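Local atomic coordinates of TSC1 N-terminal domain (Chaetomium thermophilum, PDB entry 7A0M), a protein that probably binds phosphoinositides of the lysosomal membrane as part of the TSC complex, helping to bring that complex to lysosomes for control of mTORC1 signalling. Residues R91-Q94 / W95-K98; L104-A107 / T108-G112; K186-M189 / N190-A194. One frame throughout, in Å; residues are numbered along the deposited sequence.

Interaction 1: residues R91-Q94 / W95-K98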
loop_
_atom_site.group_PDB
_atom_site.type_symbol
_atom_site.label_atom_id
_atom_site.label_comp_id
_atom_site.label_asym_id
_atom_site.label_seq_id
_atom_site.Cartn_x
_atom_site.Cartn_y
_atom_site.Cartn_z
ATOM N N ARG B 91 -46.928 -13.212 -34.731
ATOM C CA ARG B 91 -46.938 -14.404 -35.573
ATOM C C ARG B 91 -45.578 -15.083 -35.577
ATOM O O ARG B 91 -45.487 -16.317 -35.583
ATOM C CB ARG B 91 -47.325 -14.028 -37.010
ATOM C CG ARG B 91 -48.730 -13.457 -37.150
ATOM C CD ARG B 91 -49.769 -14.431 -36.600
ATOM N NE ARG B 91 -51.144 -13.932 -36.681
ATOM C CZ ARG B 91 -52.230 -14.635 -36.354
ATOM N NH1 ARG B 91 -52.139 -15.889 -35.931
ATOM N NH2 ARG B 91 -53.429 -14.078 -36.431
ATOM N N THR B 92 -44.513 -14.287 -35.565
ATOM C CA THR B 92 -43.166 -14.836 -35.540
ATOM C C THR B 92 -42.864 -15.489 -34.198
ATOM O O THR B 92 -42.247 -16.561 -34.147
ATOM C CB THR B 92 -42.165 -13.729 -35.856
ATOM O OG1 THR B 92 -42.471 -13.171 -37.141
ATOM C CG2 THR B 92 -40.760 -14.276 -35.881
ATOM N N PHE B 93 -43.287 -14.856 -33.100
ATOM C CA PHE B 93 -43.085 -15.447 -31.781
ATOM C C PHE B 93 -43.862 -16.749 -31.636
ATOM O O PHE B 93 -43.350 -17.719 -31.068
ATOM C CB PHE B 93 -43.493 -14.457 -30.691
ATOM C CG PHE B 93 -43.418 -15.024 -29.300
ATOM C CD1 PHE B 93 -42.202 -15.130 -28.647
ATOM C CD2 PHE B 93 -44.562 -15.452 -28.647
ATOM C CE1 PHE B 93 -42.125 -15.650 -27.369
ATOM C CE2 PHE B 93 -44.492 -15.975 -27.367
ATOM C CZ PHE B 93 -43.271 -16.074 -26.728
ATOM N N GLN B 94 -45.099 -16.785 -32.137
ATOM C CA GLN B 94 -45.901 -18.003 -32.064
ATOM C C GLN B 94 -45.206 -19.173 -32.745
ATOM O O GLN B 94 -45.276 -20.310 -32.266
ATOM C CB GLN B 94 -47.266 -17.749 -32.699
ATOM C CG GLN B 94 -48.173 -16.861 -31.875
ATOM C CD GLN B 94 -49.393 -16.402 -32.649
ATOM O OE1 GLN B 94 -49.773 -17.007 -33.652
ATOM N NE2 GLN B 94 -49.997 -15.309 -32.199
ATOM N N TRP B 95 -44.521 -18.914 -33.858
ATOM C CA TRP B 95 -43.809 -19.986 -34.542
ATOM C C TRP B 95 -42.521 -20.337 -33.807
ATOM O O TRP B 95 -42.197 -21.518 -33.645
ATOM C CB TRP B 95 -43.526 -19.586 -35.987
ATOM C CG TRP B 95 -44.697 -19.812 -36.892
ATOM C CD1 TRP B 95 -45.487 -18.856 -37.462
ATOM C CD2 TRP B 95 -45.235 -21.074 -37.304
ATOM N NE1 TRP B 95 -46.470 -19.444 -38.220
ATOM C CE2 TRP B 95 -46.339 -20.805 -38.137
ATOM C CE3 TRP B 95 -44.885 -22.405 -37.055
ATOM C CZ2 TRP B 95 -47.096 -21.817 -38.722
ATOM C CZ3 TRP B 95 -45.638 -23.408 -37.638
ATOM C CH2 TRP B 95 -46.730 -23.109 -38.462
ATOM N N TRP B 96 -41.774 -19.320 -33.370
ATOM C CA TRP B 96 -40.587 -19.557 -32.555
ATOM C C TRP B 96 -40.949 -20.306 -31.277
ATOM O O TRP B 96 -40.260 -21.256 -30.885
ATOM C CB TRP B 96 -39.898 -18.223 -32.261
ATOM C CG TRP B 96 -38.578 -18.329 -31.555
ATOM C CD1 TRP B 96 -37.338 -18.247 -32.122
ATOM C CD2 TRP B 96 -38.364 -18.443 -30.142
ATOM N NE1 TRP B 96 -36.366 -18.355 -31.157
ATOM C CE2 TRP B 96 -36.969 -18.469 -29.932
ATOM C CE3 TRP B 96 -39.214 -18.545 -29.037
ATOM C CZ2 TRP B 96 -36.409 -18.594 -28.662
ATOM C CZ3 TRP B 96 -38.655 -18.669 -27.778
ATOM C CH2 TRP B 96 -37.266 -18.692 -27.601
ATOM N N ASP B 97 -42.030 -19.887 -30.613
ATOM C CA ASP B 97 -42.502 -20.592 -29.425
ATOM C C ASP B 97 -42.914 -22.020 -29.759
ATOM O O ASP B 97 -42.679 -22.946 -28.974
ATOM C CB ASP B 97 -43.683 -19.829 -28.817
ATOM C CG ASP B 97 -44.018 -20.275 -27.406
ATOM O OD1 ASP B 97 -43.379 -21.220 -26.903
ATOM O OD2 ASP B 97 -44.939 -19.685 -26.802
ATOM N N LYS B 98 -43.525 -22.215 -30.928
ATOM C CA LYS B 98 -44.002 -23.535 -31.320
ATOM C C LYS B 98 -42.858 -24.483 -31.668
ATOM O O LYS B 98 -42.965 -25.691 -31.430
ATOM C CB LYS B 98 -44.977 -23.378 -32.485
ATOM C CG LYS B 98 -45.687 -24.623 -32.947
ATOM C CD LYS B 98 -46.614 -24.248 -34.091
ATOM C CE LYS B 98 -47.474 -25.408 -34.527
ATOM N NZ LYS B 98 -48.344 -25.921 -33.433
#

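Interaction 2: residues L104-A107 / T108-G112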
loop_
_atom_site.group_PDB
_atom_site.type_symbol
_atom_site.label_atom_id
_atom_site.label_comp_id
_atom_site.label_asym_id
_atom_site.label_seq_id
_atom_site.Cartn_x
_atom_site.Cartn_y
_atom_site.Cartn_z
ATOM N N LEU B 104 -35.088 -28.178 -29.621
ATOM C CA LEU B 104 -34.218 -28.521 -28.498
ATOM C C LEU B 104 -34.102 -30.030 -28.321
ATOM O O LEU B 104 -33.039 -30.538 -27.942
ATOM C CB LEU B 104 -34.735 -27.867 -27.217
ATOM C CG LEU B 104 -34.563 -26.349 -27.128
ATOM C CD1 LEU B 104 -35.069 -25.823 -25.794
ATOM C CD2 LEU B 104 -33.109 -25.959 -27.344
ATOM N N ASP B 105 -35.183 -30.765 -28.587
ATOM C CA ASP B 105 -35.165 -32.210 -28.398
ATOM C C ASP B 105 -34.338 -32.931 -29.455
ATOM O O ASP B 105 -33.961 -34.089 -29.244
ATOM C CB ASP B 105 -36.594 -32.757 -28.402
ATOM C CG ASP B 105 -37.420 -32.243 -27.239
ATOM O OD1 ASP B 105 -36.825 -31.783 -26.242
ATOM O OD2 ASP B 105 -38.664 -32.296 -27.324
ATOM N N ASN B 106 -34.048 -32.280 -30.585
ATOM C CA ASN B 106 -33.322 -32.908 -31.685
ATOM C C ASN B 106 -32.068 -32.131 -32.076
ATOM O O ASN B 106 -31.529 -32.347 -33.167
ATOM C CB ASN B 106 -34.238 -33.075 -32.897
ATOM C CG ASN B 106 -35.450 -33.935 -32.597
ATOM O OD1 ASN B 106 -35.389 -35.161 -32.674
ATOM N ND2 ASN B 106 -36.560 -33.293 -32.252
ATOM N N ALA B 107 -31.598 -31.224 -31.215
ATOM C CA ALA B 107 -30.458 -30.385 -31.571
ATOM C C ALA B 107 -29.194 -31.209 -31.792
ATOM O O ALA B 107 -28.417 -30.929 -32.713
ATOM C CB ALA B 107 -30.225 -29.332 -30.488
ATOM N N THR B 108 -28.969 -32.226 -30.961
ATOM C CA THR B 108 -27.746 -33.014 -31.059
ATOM C C THR B 108 -27.795 -34.061 -32.164
ATOM O O THR B 108 -26.737 -34.520 -32.610
ATOM C CB THR B 108 -27.452 -33.708 -29.727
ATOM O OG1 THR B 108 -28.420 -34.741 -29.499
ATOM C CG2 THR B 108 -27.508 -32.708 -28.581
ATOM N N ARG B 109 -28.987 -34.449 -32.618
ATOM C CA ARG B 109 -29.129 -35.565 -33.544
ATOM C C ARG B 109 -29.372 -35.144 -34.985
ATOM O O ARG B 109 -28.938 -35.847 -35.903
ATOM C CB ARG B 109 -30.287 -36.463 -33.099
ATOM C CG ARG B 109 -30.036 -37.226 -31.814
ATOM C CD ARG B 109 -31.273 -38.013 -31.427
ATOM N NE ARG B 109 -32.350 -37.119 -31.011
ATOM C CZ ARG B 109 -33.582 -37.514 -30.712
ATOM N NH1 ARG B 109 -33.906 -38.798 -30.783
ATOM N NH2 ARG B 109 -34.494 -36.624 -30.344
ATOM N N GLU B 110 -30.048 -34.022 -35.211
ATOM C CA GLU B 110 -30.379 -33.565 -36.554
ATOM C C GLU B 110 -29.428 -32.443 -36.941
ATOM O O GLU B 110 -29.386 -31.402 -36.274
ATOM C CB GLU B 110 -31.835 -33.107 -36.623
ATOM C CG GLU B 110 -32.810 -34.147 -36.097
ATOM C CD GLU B 110 -32.682 -35.479 -36.814
ATOM O OE1 GLU B 110 -32.522 -35.477 -38.052
ATOM O OE2 GLU B 110 -32.731 -36.528 -36.136
ATOM N N LYS B 111 -28.670 -32.653 -38.014
ATOM C CA LYS B 111 -27.623 -31.712 -38.378
ATOM C C LYS B 111 -28.207 -30.377 -38.819
ATOM O O LYS B 111 -29.225 -30.321 -39.514
ATOM C CB LYS B 111 -26.751 -32.274 -39.494
ATOM C CG LYS B 111 -25.590 -31.356 -39.781
ATOM C CD LYS B 111 -24.818 -31.711 -41.019
ATOM C CE LYS B 111 -23.682 -30.709 -41.205
ATOM N NZ LYS B 111 -24.125 -29.306 -41.442
ATOM N N GLY B 112 -27.544 -29.293 -38.411
ATOM C CA GLY B 112 -27.949 -27.955 -38.772
ATOM C C GLY B 112 -29.229 -27.469 -38.136
ATOM O O GLY B 112 -29.503 -26.266 -38.192
#

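Interaction 3: residues K186-M189 / N190-A194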
loop_
_atom_site.group_PDB
_atom_site.type_symbol
_atom_site.label_atom_id
_atom_site.label_comp_id
_atom_site.label_asym_id
_atom_site.label_seq_id
_atom_site.Cartn_x
_atom_site.Cartn_y
_atom_site.Cartn_z
ATOM N N LYS B 186 -31.978 -5.005 -19.777
ATOM C CA LYS B 186 -32.882 -4.834 -18.643
ATOM C C LYS B 186 -33.902 -5.963 -18.578
ATOM O O LYS B 186 -34.184 -6.494 -17.498
ATOM C CB LYS B 186 -33.587 -3.481 -18.723
ATOM C CG LYS B 186 -34.643 -3.285 -17.646
ATOM C CD LYS B 186 -35.197 -1.871 -17.650
ATOM C CE LYS B 186 -36.429 -1.767 -16.760
ATOM N NZ LYS B 186 -36.235 -2.457 -15.453
ATOM N N GLY B 187 -34.469 -6.341 -19.726
ATOM C CA GLY B 187 -35.405 -7.452 -19.743
ATOM C C GLY B 187 -34.766 -8.765 -19.331
ATOM O O GLY B 187 -35.406 -9.603 -18.691
ATOM N N PHE B 188 -33.497 -8.966 -19.700
ATOM C CA PHE B 188 -32.797 -10.181 -19.292
ATOM C C PHE B 188 -32.692 -10.278 -17.776
ATOM O O PHE B 188 -32.865 -11.358 -17.200
ATOM C CB PHE B 188 -31.404 -10.229 -19.920
ATOM C CG PHE B 188 -30.612 -11.446 -19.537
ATOM C CD1 PHE B 188 -30.785 -12.644 -20.211
ATOM C CD2 PHE B 188 -29.705 -11.398 -18.493
ATOM C CE1 PHE B 188 -30.061 -13.768 -19.856
ATOM C CE2 PHE B 188 -28.982 -12.518 -18.130
ATOM C CZ PHE B 188 -29.157 -13.703 -18.813
HETATM N N MSE B 189 -32.409 -9.161 -17.113
HETATM C CA MSE B 189 -32.163 -9.170 -15.678
HETATM C C MSE B 189 -33.459 -9.103 -14.873
HETATM O O MSE B 189 -33.507 -9.557 -13.730
HETATM C CB MSE B 189 -31.226 -8.019 -15.305
HETATM C CG MSE B 189 -29.826 -8.195 -15.883
HETATM SE SE MSE B 189 -28.589 -6.742 -15.497
HETATM C CE MSE B 189 -29.359 -5.363 -16.639
ATOM N N ASN B 190 -34.510 -8.537 -15.468
ATOM C CA ASN B 190 -35.835 -8.631 -14.862
ATOM C C ASN B 190 -36.320 -10.075 -14.848
ATOM O O ASN B 190 -36.836 -10.560 -13.834
ATOM C CB ASN B 190 -36.830 -7.741 -15.607
ATOM C CG ASN B 190 -36.980 -6.373 -14.977
ATOM O OD1 ASN B 190 -36.897 -5.350 -15.657
ATOM N ND2 ASN B 190 -37.199 -6.346 -13.667
ATOM N N ALA B 191 -36.166 -10.776 -15.973
ATOM C CA ALA B 191 -36.583 -12.171 -16.047
ATOM C C ALA B 191 -35.724 -13.058 -15.153
ATOM O O ALA B 191 -36.223 -14.028 -14.570
ATOM C CB ALA B 191 -36.532 -12.654 -17.496
ATOM N N LEU B 192 -34.430 -12.747 -15.036
ATOM C CA LEU B 192 -33.552 -13.553 -14.195
ATOM C C LEU B 192 -33.866 -13.372 -12.715
ATOM O O LEU B 192 -33.644 -14.292 -11.919
ATOM C CB LEU B 192 -32.089 -13.204 -14.475
ATOM C CG LEU B 192 -31.038 -14.074 -13.781
ATOM C CD1 LEU B 192 -31.116 -15.509 -14.283
ATOM C CD2 LEU B 192 -29.642 -13.505 -13.980
ATOM N N ASN B 193 -34.380 -12.200 -12.332
ATOM C CA ASN B 193 -34.661 -11.928 -10.925
ATOM C C ASN B 193 -35.673 -12.909 -10.346
ATOM O O ASN B 193 -35.595 -13.250 -9.160
ATOM C CB ASN B 193 -35.157 -10.492 -10.759
ATOM C CG ASN B 193 -35.441 -10.136 -9.313
ATOM O OD1 ASN B 193 -34.523 -9.890 -8.529
ATOM N ND2 ASN B 193 -36.718 -10.104 -8.952
ATOM N N ALA B 194 -36.633 -13.362 -11.157
ATOM C CA ALA B 194 -37.610 -14.336 -10.678
ATOM C C ALA B 194 -36.937 -15.636 -10.255
ATOM O O ALA B 194 -37.329 -16.249 -9.255
ATOM C CB ALA B 194 -38.659 -14.601 -11.756
#

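Interaction 1: residues R91-Q94 / W95-K98
Phe-93 and Asp-97, one helical turn apart on helix 89-105, meet where the carboxylate reaches the phenyl ring. Asp-97 CB lies over one face of the ring, offset toward its rim, and OD2 comes to 3.8 Å from Phe-93 CE2, with ring and carboxylate planes 49° apart. Both side chains have CG anti to the backbone N (chi1 175° and -166°), which sends them along the same flank of the helix. In the backbone, Asp-97 N donates to Phe-93 O at 2.6 Å, a short and nearly straight bond. The other carboxylate oxygen, OD1, forms a salt bridge with Arg-147.

Phe-93 CE1 also approaches Trp-96 CE3 at 4.4 Å, and this is the tightly packed flank: Trp-96 is buried, stacks on Phe-117, and gives its NE1 to Thr-121 OG1, while Trp-144 meets Phe-93 edge-to-face. Trp-95, buried on another flank, places CD1 3.2 Å from Arg-91 O and meets the ring of Phe-75. The solvent side is looser. Gln-94 is exposed, its side chain touching 95-98 only through CB, and the end of Arg-91 leads away. Such division into aromatic flanks and a polar strip typifies an amphipathic helix packed between neighbours in an all-helical domain.

Interaction 2: residues L104-A107 / T108-G112
Arg-109 folds back on Asp-105 and Asn-106 through a bend at chi3 (-69°), which turns its guanidinium toward the carbonyl of Asp-105 after an extended start at chi2. Asn-106, with CG beside its backbone N, brings its amide to the same place, and the amide and guanidinium planes lie only 4° apart. NH2 of Arg-109 donates to Asp-105 O at 2.8 Å; the donor stands above the carbonyl plane, 40° out of it. Asn-106 OD1 is also close, 2.9 Å from Arg-109 NH2, but the angle is too poor for a hydrogen bond. The amide's ND2 is used instead in a hydrogen bond back to Pro-102 O.

The main chain closes the turn. Asn-106 O accepts Glu-110 N at 3.0 Å and, weakly, Arg-109 N at 3.3 Å, so one carbonyl gathers two successive amides. Glu-110 sets its CG 3.7 Å from Asn-106 CB, an aliphatic contact beside these polar bonds. Thr-108 and Arg-109 are exposed, whereas Ala-107 is buried.

The turn joins helix 89-105 to helix 113-125, whose N-cap position is Gly-112. Asn-106 touches Leu-113 and Ala-107 touches Ala-114 of that second helix, while Leu-104 packs on Val-172 and Leu-173 of helix 168-183.

Interaction 3: residues K186-M189 / N190-A194
Lys-186 reaches along helix 185-196 to the amide of Asn-190, one turn further on. From CB its chain leaves with CG anti to the backbone N (chi1 175°), and CG passes 3.6 Å from Asn-190 OD1. The chain runs on extended through CD, then CE lies 3.8 Å from the same oxygen, and a bend at chi4 (45°) turns NZ onto it. Lys-186 NZ donates to Asn-190 OD1 at 3.0 Å, the donor tilted 15° from the carbonyl plane of the amide. NZ also bonds to Gln-225 O, so the ammonium group is held from two sources, and the helix is tied to the loop before helix 228-238. In the main chain, Asn-190 N donates to Lys-186 O at 2.9 Å.

Another flank is apolar: Phe-188 CE2 meets Leu-192 CD2 at 4.3 Å, the ring stacking on Phe-212 and Leu-192 fitting against Ala-205, Leu-208 and Leu-209 of helix 199-214. Ala-191 faces helix 142-153 at Asn-146 and Leu-149, and the selenomethionine at Met-189 packs on Ile-223 and Leu-228. An i to i+4 side-chain bond on the partly exposed side of a helix whose apolar flanks pack on helices 142-153, 199-214 and 228-238 fits an all-helical domain.

Overall arrangement
Interactions 1 and 2 share helix 89-105, the first along its body and the second in the turn that follows it, with centres about 19 Å apart. Interaction 3 belongs to helix 185-196, much nearer the centre of the chain. Burial follows this placement: interaction 3 is a buried contact, interaction 1 partly buried, and interaction 2 lies at the surface. The chemistry changes accordingly, from aromatic packing beside a carboxylate in 91-98, to a polar turn built on main-chain carbonyls in 104-112, to a lysine-amide bond on one flank and apolar packing on another in 186-194. Helix 142-153 is a common neighbour, packing against both interaction 1 and interaction 3.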